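PDB 4CJD: neisseria adhesin A, which probably adheres to human epithelial cells and induces bacterial uptake by them, as a trimeric autotransporter adhesin on the meningococcal surface. Local coordinates for residues A[12-17]-A[41-46]. Residues are numbered along the deposited sequence; the frame is centred on the assembly and turned at random.
Sequences IAKAAL and NGQPKG. Unlike the reference sequence in segment 41-46: Q43 (reference Lys), P44 (reference Ile), K45 (reference Thr), G46 (reference Arg).
K14, on the helix spanning 9-28, reaches out to G42, in the turn, and to Q43 and P44, which open strand 43-48, and its side chain alone makes the touch from the helical side. At G42 the meeting is slight: the backbone O lies 4.0 Å from K14 CD, and the positive phi of this glycine (60°) belongs to the turn that leads out of strand 35-40. Q43 supplies the polar link. Although its CB points away from the helix, the chain bends about CB-CG (chi2 -42°) and brings the amide back, so that OE1 receives a hydrogen bond of 2.7 Å from K14 NZ. The ammonium lies in the plane of the amide, on a lone pair of OE1, with a C=O...N angle of 137°. The same NZ forms a salt bridge with D10 one helical turn earlier, so the lysine tip is shared between helix and hairpin. This is the head domain of the adhesin, where the two-stranded antiparallel hairpin 35-40/43-48 stands out beside helix 9-28, which packs against its copies in the other two subunits through A13 and A16. P44 adds the apolar part. Its CB points toward the helix, and ring atom CD sits 3.9 Å from K14 CD and 4.0 Å from K14 CB, where the proline ring lies aslant the lysine chain, which runs extended past CG. Beyond the proline, K45 turns to the other strand of the hairpin, with a backbone bond to D38 and its side chain against D38 and E40.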
loop_
_atom_site.group_PDB
_atom_site.type_symbol
_atom_site.label_atom_id
_atom_site.label_comp_id
_atom_site.label_asym_id
_atom_site.label_seq_id
_atom_site.Cartn_x
_atom_site.Cartn_y
_atom_site.Cartn_z
ATOM N N ILE A 12 14.573 2.065 51.820
ATOM C CA ILE A 12 13.917 1.187 50.852
ATOM C C ILE A 12 12.631 1.826 50.358
ATOM O O ILE A 12 12.381 1.914 49.146
ATOM C CB ILE A 12 13.621 -0.217 51.475
ATOM C CG1 ILE A 12 14.940 -0.936 51.784
ATOM C CG2 ILE A 12 12.739 -1.045 50.533
ATOM C CD1 ILE A 12 14.805 -2.277 52.549
ATOM N N ALA A 13 11.817 2.286 51.301
ATOM C CA ALA A 13 10.538 2.910 50.988
ATOM C C ALA A 13 10.727 4.113 50.065
ATOM O O ALA A 13 9.980 4.293 49.116
ATOM C CB ALA A 13 9.826 3.325 52.265
ATOM N N LYS A 14 11.732 4.935 50.362
ATOM C CA LYS A 14 11.973 6.158 49.576
ATOM C C LYS A 14 12.496 5.826 48.198
ATOM O O LYS A 14 12.145 6.469 47.216
ATOM C CB LYS A 14 12.945 7.077 50.334
ATOM C CG LYS A 14 12.270 7.768 51.516
ATOM C CD LYS A 14 13.260 8.373 52.501
ATOM C CE LYS A 14 12.591 9.472 53.313
ATOM N NZ LYS A 14 13.437 9.862 54.499
ATOM N N ALA A 15 13.320 4.789 48.119
ATOM C CA ALA A 15 13.834 4.363 46.830
ATOM C C ALA A 15 12.699 3.781 45.984
ATOM O O ALA A 15 12.649 3.970 44.772
ATOM C CB ALA A 15 14.965 3.335 47.015
ATOM N N ALA A 16 11.783 3.067 46.629
ATOM C CA ALA A 16 10.604 2.559 45.915
ATOM C C ALA A 16 9.722 3.716 45.421
ATOM O O ALA A 16 9.290 3.756 44.262
ATOM C CB ALA A 16 9.804 1.597 46.831
ATOM N N LEU A 17 9.475 4.689 46.283
ATOM C CA LEU A 17 8.645 5.821 45.869
ATOM C C LEU A 17 9.263 6.557 44.687
ATOM O O LEU A 17 8.585 6.827 43.680
ATOM C CB LEU A 17 8.418 6.777 47.022
ATOM C CG LEU A 17 7.253 7.744 46.809
ATOM C CD1 LEU A 17 5.977 6.909 46.602
ATOM C CD2 LEU A 17 7.158 8.648 48.045
ATOM N N ASN A 41 22.082 10.501 48.905
ATOM C CA ASN A 41 22.263 10.294 50.335
ATOM C C ASN A 41 21.026 9.594 50.885
ATOM O O ASN A 41 20.494 9.985 51.932
ATOM C CB ASN A 41 22.504 11.622 51.068
ATOM C CG ASN A 41 23.582 12.476 50.410
ATOM O OD1 ASN A 41 24.393 11.986 49.619
ATOM N ND2 ASN A 41 23.598 13.764 50.745
ATOM N N GLY A 42 20.536 8.599 50.137
ATOM C CA GLY A 42 19.349 7.853 50.523
ATOM C C GLY A 42 18.076 8.677 50.672
ATOM O O GLY A 42 17.042 8.168 51.162
ATOM N N GLN A 43 18.140 9.951 50.269
ATOM C CA GLN A 43 16.964 10.816 50.289
ATOM C C GLN A 43 16.509 11.104 48.853
ATOM O O GLN A 43 17.333 11.222 47.944
ATOM C CB GLN A 43 17.250 12.131 51.038
ATOM C CG GLN A 43 17.587 11.969 52.539
ATOM C CD GLN A 43 16.697 10.946 53.225
ATOM O OE1 GLN A 43 15.480 11.133 53.362
ATOM N NE2 GLN A 43 17.300 9.839 53.633
ATOM N N PRO A 44 15.192 11.210 48.642
ATOM C CA PRO A 44 14.681 11.664 47.341
ATOM C C PRO A 44 15.041 13.128 47.080
ATOM O O PRO A 44 14.964 13.960 47.980
ATOM C CB PRO A 44 13.167 11.488 47.471
ATOM C CG PRO A 44 12.897 11.343 48.918
ATOM C CD PRO A 44 14.115 10.799 49.557
ATOM N N LYS A 45 15.450 13.429 45.854
ATOM C CA LYS A 45 15.857 14.772 45.485
ATOM C C LYS A 45 15.217 15.119 44.159
ATOM O O LYS A 45 15.320 14.350 43.193
ATOM C CB LYS A 45 17.380 14.882 45.386
ATOM C CG LYS A 45 17.899 16.292 45.119
ATOM C CD LYS A 45 17.541 17.249 46.245
ATOM C CE LYS A 45 18.353 18.544 46.168
ATOM N NZ LYS A 45 17.936 19.377 45.001
ATOM N N GLY A 46 14.545 16.268 44.114
ATOM C CA GLY A 46 13.883 16.695 42.899
ATOM C C GLY A 46 14.638 17.812 42.214
ATOM O O GLY A 46 15.330 18.567 42.861
#